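Local structure of aspartate aminotransferase, cytoplasmic (Schizosaccharomyces pombe 972h-, 6JPK) at residues Tyr132-Thr137 against Cys188-Thr193; Glu153-Trp158 against Glu168-Thr173. The protein catalyses the pyridoxal 5'-phosphate-dependent transfer of an amino group from L-aspartate to 2-oxoglutarate, giving oxaloacetate and L-glutamate. The protein carries 1 engineered substitution. All blocks are in the same frame, centred on the assembly; numbering follows the deposited sequence.

Contact 1. Residues Tyr132-Thr137 against Cys188-Thr193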
ATOM      1  N   TYR A 132      -0.438 -24.427   3.260  1.00  8.19           N
ATOM      2  CA  TYR A 132      -0.258 -25.259   2.081  1.00  9.19           C
ATOM      3  C   TYR A 132      -0.655 -24.468   0.841  1.00  7.84           C
ATOM      4  O   TYR A 132      -1.768 -23.940   0.768  1.00  7.72           O
ATOM      5  CB  TYR A 132      -1.089 -26.542   2.167  1.00  8.43           C
ATOM      6  CG  TYR A 132      -0.505 -27.597   3.079  1.00 11.56           C
ATOM      7  CD1 TYR A 132      -0.498 -27.418   4.461  1.00  9.03           C
ATOM      8  CD2 TYR A 132       0.028 -28.779   2.561  1.00  9.02           C
ATOM      9  CE1 TYR A 132       0.029 -28.379   5.304  1.00  9.43           C
ATOM     10  CE2 TYR A 132       0.560 -29.751   3.397  1.00  9.42           C
ATOM     11  CZ  TYR A 132       0.559 -29.539   4.768  1.00 12.44           C
ATOM     12  OH  TYR A 132       1.075 -30.488   5.614  1.00 11.16           O
ATOM     13  N   ILE A 133       0.256 -24.401  -0.126  1.00  7.73           N
ATOM     14  CA  ILE A 133       0.054 -23.706  -1.386  1.00  7.46           C
ATOM     15  C   ILE A 133       0.244 -24.702  -2.525  1.00  7.54           C
ATOM     16  O   ILE A 133       0.906 -25.727  -2.374  1.00  7.76           O
ATOM     17  CB  ILE A 133       1.026 -22.522  -1.533  1.00  8.84           C
ATOM     18  CG1 ILE A 133       2.446 -23.056  -1.770  1.00  7.40           C
ATOM     19  CG2 ILE A 133       0.987 -21.651  -0.281  1.00  9.02           C
ATOM     20  CD1 ILE A 133       3.497 -21.971  -1.797  1.00  7.28           C
ATOM     21  N   SER A 134      -0.349 -24.395  -3.682  1.00  7.38           N
ATOM     22  CA  SER A 134      -0.288 -25.347  -4.781  1.00  7.49           C
ATOM     23  C   SER A 134       1.131 -25.417  -5.349  1.00  9.31           C
ATOM     24  O   SER A 134       1.899 -24.450  -5.300  1.00  7.37           O
ATOM     25  CB  SER A 134      -1.288 -24.979  -5.886  1.00  7.36           C
ATOM     26  OG  SER A 134      -0.946 -23.761  -6.535  1.00  7.14           O
ATOM     27  N   ASN A 135       1.478 -26.585  -5.880  1.00  7.72           N
ATOM     28  CA  ASN A 135       2.744 -26.768  -6.582  1.00  8.05           C
ATOM     29  C   ASN A 135       2.461 -27.011  -8.058  1.00  7.78           C
ATOM     30  O   ASN A 135       2.055 -28.123  -8.434  1.00 11.77           O
ATOM     31  CB  ASN A 135       3.521 -27.943  -5.979  1.00 10.39           C
ATOM     32  CG  ASN A 135       4.928 -28.052  -6.538  1.00 20.17           C
ATOM     33  OD1 ASN A 135       5.382 -27.181  -7.285  1.00 19.64           O
ATOM     34  ND2 ASN A 135       5.627 -29.117  -6.171  1.00 21.10           N
ATOM     35  N   PRO A 136       2.644 -26.010  -8.949  1.00 12.48           N
ATOM     36  CA  PRO A 136       3.184 -24.664  -8.712  1.00 11.74           C
ATOM     37  C   PRO A 136       2.144 -23.620  -8.311  1.00  8.26           C
ATOM     38  O   PRO A 136       0.936 -23.876  -8.398  1.00  8.47           O
ATOM     39  CB  PRO A 136       3.769 -24.291 -10.082  1.00 12.20           C
ATOM     40  CG  PRO A 136       2.782 -24.923 -11.042  1.00  7.44           C
ATOM     41  CD  PRO A 136       2.399 -26.244 -10.386  1.00  7.64           C
ATOM     42  N   THR A 137       2.604 -22.442  -7.895  1.00  7.01           N
ATOM     43  CA  THR A 137       1.699 -21.325  -7.651  1.00  8.64           C
ATOM     44  C   THR A 137       2.446 -20.030  -7.929  1.00 10.51           C
ATOM     45  O   THR A 137       3.643 -20.029  -8.234  1.00 13.42           O
ATOM     46  CB  THR A 137       1.147 -21.335  -6.217  1.00 10.68           C
ATOM     47  OG1 THR A 137       0.080 -20.383  -6.109  1.00  9.83           O
ATOM     48  CG2 THR A 137       2.243 -20.976  -5.204  1.00  9.04           C
ATOM     49  N   CYS A 188     -10.467 -19.533  -9.134  1.00 13.85           N
ATOM     50  CA  CYS A 188     -10.595 -19.902 -10.546  1.00 16.11           C
ATOM     51  C   CYS A 188      -9.387 -19.368 -11.302  1.00 14.21           C
ATOM     52  O   CYS A 188      -8.672 -18.485 -10.818  1.00 15.08           O
ATOM     53  CB  CYS A 188     -11.882 -19.366 -11.179  1.00 19.20           C
ATOM     54  SG  CYS A 188     -11.951 -17.564 -11.326  1.00 23.97           S
ATOM     55  N   ALA A 189      -9.185 -19.894 -12.509  1.00 11.51           N
ATOM     56  CA  ALA A 189      -8.067 -19.485 -13.356  1.00  8.23           C
ATOM     57  C   ALA A 189      -6.755 -19.578 -12.575  1.00  8.04           C
ATOM     58  O   ALA A 189      -6.107 -18.580 -12.239  1.00  9.75           O
ATOM     59  CB  ALA A 189      -8.269 -18.071 -13.902  1.00  8.08           C
ATOM     60  N   HIS A 190      -6.414 -20.819 -12.260  1.00  6.99           N
ATOM     61  CA  HIS A 190      -5.222 -21.093 -11.479  1.00  9.44           C
ATOM     62  C   HIS A 190      -3.997 -20.462 -12.121  1.00  9.05           C
ATOM     63  O   HIS A 190      -3.771 -20.584 -13.330  1.00  7.92           O
ATOM     64  CB  HIS A 190      -5.017 -22.604 -11.333  1.00  9.75           C
ATOM     65  CG  HIS A 190      -3.807 -22.959 -10.532  1.00  9.83           C
ATOM     66  ND1 HIS A 190      -2.576 -23.203 -11.108  1.00  9.60           N
ATOM     67  CD2 HIS A 190      -3.630 -23.087  -9.197  1.00  8.26           C
ATOM     68  CE1 HIS A 190      -1.698 -23.475 -10.163  1.00  7.94           C
ATOM     69  NE2 HIS A 190      -2.311 -23.418  -8.993  1.00  9.43           N
ATOM     70  N   ASN A 191      -3.212 -19.775 -11.301  1.00  9.18           N
ATOM     71  CA  ASN A 191      -1.974 -19.142 -11.726  1.00  6.63           C
ATOM     72  C   ASN A 191      -0.831 -19.938 -11.118  1.00  8.25           C
ATOM     73  O   ASN A 191      -0.755 -20.011  -9.885  1.00  8.26           O
ATOM     74  CB  ASN A 191      -1.948 -17.679 -11.245  1.00 12.93           C
ATOM     75  CG  ASN A 191      -0.650 -16.950 -11.585  1.00 17.94           C
ATOM     76  OD1 ASN A 191       0.248 -17.503 -12.205  1.00 18.05           O
ATOM     77  ND2 ASN A 191      -0.565 -15.683 -11.189  1.00 19.26           N
ATOM     78  N   PRO A 192       0.114 -20.509 -11.899  1.00  7.15           N
ATOM     79  CA  PRO A 192       0.371 -20.253 -13.325  1.00  6.86           C
ATOM     80  C   PRO A 192      -0.155 -21.275 -14.349  1.00  9.33           C
ATOM     81  O   PRO A 192       0.111 -21.061 -15.520  1.00  8.13           O
ATOM     82  CB  PRO A 192       1.901 -20.244 -13.368  1.00  6.97           C
ATOM     83  CG  PRO A 192       2.267 -21.377 -12.361  1.00  6.98           C
ATOM     84  CD  PRO A 192       1.203 -21.290 -11.273  1.00  6.87           C
ATOM     85  N   THR A 193      -0.852 -22.346 -13.947  1.00  8.77           N
ATOM     86  CA  THR A 193      -1.111 -23.427 -14.904  1.00  8.22           C
ATOM     87  C   THR A 193      -2.333 -23.171 -15.776  1.00  9.75           C
ATOM     88  O   THR A 193      -2.407 -23.694 -16.894  1.00  7.89           O
ATOM     89  CB  THR A 193      -1.317 -24.772 -14.195  1.00  7.91           C
ATOM     90  OG1 THR A 193      -2.556 -24.748 -13.470  1.00  7.45           O
ATOM     91  CG2 THR A 193      -0.158 -25.071 -13.261  1.00  7.74           C
TER
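Pro136, His190 and Pro192 give up the most surface where residues 132-137, the end of a strand and the turn that follows it, meet the loop 188-193. Both prolines follow cis peptide bonds. Their rings meet at CG, 3.8 Å from Pro136 CG to Pro192 CG, and cross obliquely rather than stacking. The same Pro136 CG also touches the methyl of Thr193, with CG2 at 3.7 Å, so a single ring corner lies against two residues of the loop.

The polar part is centred on the His190 imidazole, which approaches edge on. Its NE2 donates a hydrogen bond to Ser134 OG over 2.8 Å, and the acceptor lies only 3° out of the ring plane. Ser134 OG in turn donates a hydrogen bond to Pro136 O at 2.7 Å, meeting that carbonyl from above its plane, 40° out. The hydroxyl can reach both partners because chi1 of 67° places OG between the backbone N and the carbonyl carbon. At the other nitrogen, ND1 and Thr193 OG1 are hydrogen-bonded at 2.8 Å. The imidazole is thus fixed in rotation by bonds at both nitrogens, one to each segment.

Closer to the backbone, Thr137 CA makes a CA-H...O contact with Asn191 O at 3.6 Å and also meets the Pro192 ring, whose CD lies 3.7 Å away. Asn191 probably binds L-aspartate, as in related enzymes, which would place this junction at the substrate pocket, near Trp138 and Arg383, which probably share that role.

Segment 132-137 is the C-terminal end of strand 131-135 and its turn, and 188-193 is the loop after the neighbouring parallel strand 182-186. Tyr157 of strand 152-159 stacks on His190, while Phe359 of strand 357-359 packs against Pro136, Pro192 and Thr193.

Contact 2. Residues Glu153-Trp158 against Glu168-Thr173; sequences ETYPYW and EGMLST. Engineered in segment 153-158: Glu153 (natural residue Asp).
The Met170 side chain runs along the Tyr155 ring where a helix packs on the edge region of the large mixed sheet of the aminotransferase fold. The axes of strand 153-156 and helix 168-173 approach to 6.4 Å, and their N-to-C directions make an angle of 139°, nearer antiparallel than parallel.

Met170 CG is anti to the backbone N (chi1 173°), and the chain beyond stays extended, laying CG, SD and CE in turn alongside Tyr155. For Tyr155, chi1 of 53° sets CG between the backbone N and carbonyl carbon, with CD1 and CE1 next to Met170 CG and SD. The sulfur is 4.4 Å from the ring centroid of Tyr155, an oblique Met-aromatic contact, and Met170 CE reaches Tyr155 CE1 at 3.5 Å. The same sulfur makes a longer Met-aromatic contact with Tyr157. Tyr155 OH bonds to Leu184 O and Tyr157 OH to Ile195 O.

Pro156 lies over Gly169, where the absence of a side chain admits the ring: Pro156 CG is 3.7 Å from Gly169 O. One turn on, Thr173 turns its branches to different residues: CG2 touches Tyr155 CB at 3.8 Å, whereas Thr173 OG1 lies 3.1 Å from Pro156 CD.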
ATOM      1  N   GLU A 153       4.157 -25.399   3.161  1.00 13.56           N
ATOM      2  CA  GLU A 153       4.178 -26.708   2.530  1.00 11.89           C
ATOM      3  C   GLU A 153       3.470 -26.587   1.187  1.00 12.58           C
ATOM      4  O   GLU A 153       2.889 -25.543   0.867  1.00  8.73           O
ATOM      5  CB  GLU A 153       3.492 -27.756   3.421  1.00  9.86           C
ATOM      6  CG  GLU A 153       3.956 -27.746   4.865  1.00 13.32           C
ATOM      7  CD  GLU A 153       5.306 -28.436   5.061  1.00 19.28           C
ATOM      8  OE1 GLU A 153       5.854 -28.982   4.074  1.00 14.18           O
ATOM      9  OE2 GLU A 153       5.816 -28.436   6.208  1.00 22.12           O
ATOM     10  N   THR A 154       3.505 -27.649   0.386  1.00  8.60           N
ATOM     11  CA  THR A 154       2.800 -27.591  -0.887  1.00 11.43           C
ATOM     12  C   THR A 154       1.865 -28.787  -1.023  1.00 10.87           C
ATOM     13  O   THR A 154       2.028 -29.819  -0.365  1.00  9.46           O
ATOM     14  CB  THR A 154       3.756 -27.526  -2.107  1.00 10.93           C
ATOM     15  OG1 THR A 154       4.406 -28.778  -2.280  1.00 10.94           O
ATOM     16  CG2 THR A 154       4.829 -26.451  -1.931  1.00 12.26           C
ATOM     17  N   TYR A 155       0.848 -28.609  -1.860  1.00  8.90           N
ATOM     18  CA  TYR A 155       0.086 -29.736  -2.345  1.00 10.44           C
ATOM     19  C   TYR A 155       0.296 -29.878  -3.848  1.00 10.72           C
ATOM     20  O   TYR A 155       0.512 -28.875  -4.537  1.00  9.96           O
ATOM     21  CB  TYR A 155      -1.416 -29.608  -2.030  1.00 10.97           C
ATOM     22  CG  TYR A 155      -2.105 -28.324  -2.459  1.00  8.58           C
ATOM     23  CD1 TYR A 155      -2.765 -28.244  -3.679  1.00  8.13           C
ATOM     24  CD2 TYR A 155      -2.131 -27.210  -1.621  1.00  8.08           C
ATOM     25  CE1 TYR A 155      -3.408 -27.084  -4.072  1.00  7.86           C
ATOM     26  CE2 TYR A 155      -2.766 -26.039  -2.009  1.00  7.81           C
ATOM     27  CZ  TYR A 155      -3.419 -25.987  -3.227  1.00  8.36           C
ATOM     28  OH  TYR A 155      -4.065 -24.837  -3.611  1.00  7.48           O
ATOM     29  N   PRO A 156       0.332 -31.107  -4.361  1.00 11.71           N
ATOM     30  CA  PRO A 156       0.527 -31.309  -5.807  1.00 12.82           C
ATOM     31  C   PRO A 156      -0.599 -30.665  -6.603  1.00 12.83           C
ATOM     32  O   PRO A 156      -1.752 -30.630  -6.162  1.00  8.78           O
ATOM     33  CB  PRO A 156       0.509 -32.838  -5.958  1.00 12.74           C
ATOM     34  CG  PRO A 156       0.837 -33.361  -4.600  1.00 14.42           C
ATOM     35  CD  PRO A 156       0.260 -32.376  -3.625  1.00 10.41           C
ATOM     36  N   TYR A 157      -0.259 -30.135  -7.781  1.00 11.29           N
ATOM     37  CA  TYR A 157      -1.285 -29.488  -8.594  1.00 12.70           C
ATOM     38  C   TYR A 157      -1.147 -29.798 -10.084  1.00 11.17           C
ATOM     39  O   TYR A 157      -2.123 -30.178 -10.735  1.00  9.47           O
ATOM     40  CB  TYR A 157      -1.279 -27.968  -8.371  1.00  7.86           C
ATOM     41  CG  TYR A 157      -2.585 -27.361  -8.801  1.00  9.15           C
ATOM     42  CD1 TYR A 157      -2.764 -26.899 -10.103  1.00  9.76           C
ATOM     43  CD2 TYR A 157      -3.664 -27.306  -7.926  1.00  7.76           C
ATOM     44  CE1 TYR A 157      -3.977 -26.376 -10.515  1.00  9.82           C
ATOM     45  CE2 TYR A 157      -4.889 -26.782  -8.328  1.00 10.77           C
ATOM     46  CZ  TYR A 157      -5.039 -26.316  -9.621  1.00 10.17           C
ATOM     47  OH  TYR A 157      -6.249 -25.793 -10.031  1.00  9.44           O
ATOM     48  N   TRP A 158       0.042 -29.627 -10.644  1.00 12.40           N
ATOM     49  CA  TRP A 158       0.257 -29.896 -12.061  1.00 13.46           C
ATOM     50  C   TRP A 158       0.703 -31.341 -12.238  1.00 12.27           C
ATOM     51  O   TRP A 158       1.735 -31.744 -11.703  1.00 12.11           O
ATOM     52  CB  TRP A 158       1.293 -28.937 -12.647  1.00  8.18           C
ATOM     53  CG  TRP A 158       1.597 -29.134 -14.131  1.00 10.88           C
ATOM     54  CD1 TRP A 158       2.787 -29.541 -14.687  1.00 10.46           C
ATOM     55  CD2 TRP A 158       0.702 -28.907 -15.230  1.00  8.32           C
ATOM     56  NE1 TRP A 158       2.676 -29.578 -16.063  1.00  8.59           N
ATOM     57  CE2 TRP A 158       1.411 -29.189 -16.417  1.00 11.05           C
ATOM     58  CE3 TRP A 158      -0.625 -28.475 -15.325  1.00 10.18           C
ATOM     59  CZ2 TRP A 158       0.832 -29.058 -17.682  1.00  8.59           C
ATOM     60  CZ3 TRP A 158      -1.198 -28.349 -16.577  1.00  8.79           C
ATOM     61  CH2 TRP A 158      -0.472 -28.645 -17.739  1.00  8.50           C
ATOM     62  N   GLU A 168      -5.705 -36.350  -7.566  1.00 12.34           N
ATOM     63  CA  GLU A 168      -5.440 -37.376  -6.557  1.00 13.71           C
ATOM     64  C   GLU A 168      -4.290 -36.974  -5.638  1.00 13.34           C
ATOM     65  O   GLU A 168      -4.330 -37.251  -4.435  1.00 13.69           O
ATOM     66  CB  GLU A 168      -5.149 -38.721  -7.227  1.00 19.25           C
ATOM     67  CG  GLU A 168      -6.330 -39.309  -8.020  1.00 29.34           C
ATOM     68  CD  GLU A 168      -7.500 -39.772  -7.148  1.00 37.05           C
ATOM     69  OE1 GLU A 168      -7.295 -40.065  -5.947  1.00 40.09           O
ATOM     70  OE2 GLU A 168      -8.634 -39.854  -7.674  1.00 40.27           O
ATOM     71  N   GLY A 169      -3.258 -36.321  -6.179  1.00 10.03           N
ATOM     72  CA  GLY A 169      -2.175 -35.841  -5.332  1.00 11.77           C
ATOM     73  C   GLY A 169      -2.607 -34.746  -4.369  1.00  9.80           C
ATOM     74  O   GLY A 169      -2.229 -34.758  -3.192  1.00 11.27           O
ATOM     75  N   MET A 170      -3.394 -33.779  -4.849  1.00 10.73           N
ATOM     76  CA  MET A 170      -3.908 -32.744  -3.953  1.00 12.28           C
ATOM     77  C   MET A 170      -4.788 -33.346  -2.856  1.00 10.56           C
ATOM     78  O   MET A 170      -4.624 -33.039  -1.669  1.00 12.23           O
ATOM     79  CB  MET A 170      -4.686 -31.694  -4.754  1.00 11.98           C
ATOM     80  CG  MET A 170      -5.405 -30.661  -3.882  1.00 12.80           C
ATOM     81  SD  MET A 170      -6.040 -29.276  -4.844  1.00 14.64           S
ATOM     82  CE  MET A 170      -6.637 -28.187  -3.521  1.00  8.24           C
ATOM     83  N   LEU A 171      -5.735 -34.203  -3.241  1.00 10.20           N
ATOM     84  CA  LEU A 171      -6.616 -34.836  -2.263  1.00 12.55           C
ATOM     85  C   LEU A 171      -5.815 -35.590  -1.208  1.00 15.19           C
ATOM     86  O   LEU A 171      -6.117 -35.523  -0.008  1.00 12.55           O
ATOM     87  CB  LEU A 171      -7.572 -35.792  -2.981  1.00 19.82           C
ATOM     88  CG  LEU A 171      -9.061 -35.758  -2.634  1.00 28.55           C
ATOM     89  CD1 LEU A 171      -9.216 -35.975  -1.176  1.00 32.32           C
ATOM     90  CD2 LEU A 171      -9.695 -34.429  -3.023  1.00 30.63           C
ATOM     91  N   SER A 172      -4.784 -36.312  -1.641  1.00 11.27           N
ATOM     92  CA  SER A 172      -4.009 -37.110  -0.707  1.00 14.67           C
ATOM     93  C   SER A 172      -3.273 -36.220   0.287  1.00 11.59           C
ATOM     94  O   SER A 172      -3.205 -36.536   1.482  1.00 13.10           O
ATOM     95  CB  SER A 172      -3.046 -38.007  -1.489  1.00 16.02           C
ATOM     96  OG  SER A 172      -2.150 -38.650  -0.615  1.00 27.10           O
ATOM     97  N   THR A 173      -2.739 -35.090  -0.183  1.00 12.76           N
ATOM     98  CA  THR A 173      -2.086 -34.142   0.716  1.00 13.23           C
ATOM     99  C   THR A 173      -3.083 -33.535   1.699  1.00 12.72           C
ATOM    100  O   THR A 173      -2.769 -33.371   2.884  1.00 12.74           O
ATOM    101  CB  THR A 173      -1.374 -33.052  -0.095  1.00 13.34           C
ATOM    102  OG1 THR A 173      -0.324 -33.653  -0.865  1.00 13.45           O
ATOM    103  CG2 THR A 173      -0.751 -31.987   0.818  1.00  9.55           C
TER

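Overall arrangement
From the N terminus, the chain enters contact 1 on strand 131-135, passes through helix 140-147 and returns on strand 152-159, the first half of contact 2. After nine intervening residues, 168-173 on helix 167-176 closes that short loop. Strand 182-186 then leads to 188-193, which closes the wider loop of contact 1, so contact 2 is nested inside it. The centres are about 11 Å apart. Strands 131-135 and 152-159 are parallel neighbours, joined by probable hydrogen bonds Asn135 N to Tyr155 O (2.8 Å) and Ile133 O to Tyr155 N (2.9 Å). Contact 1 joins the end of strand 131-135 to the loop after strand 182-186, beside the probable substrate site; contact 2 fastens a helix to the same sheet.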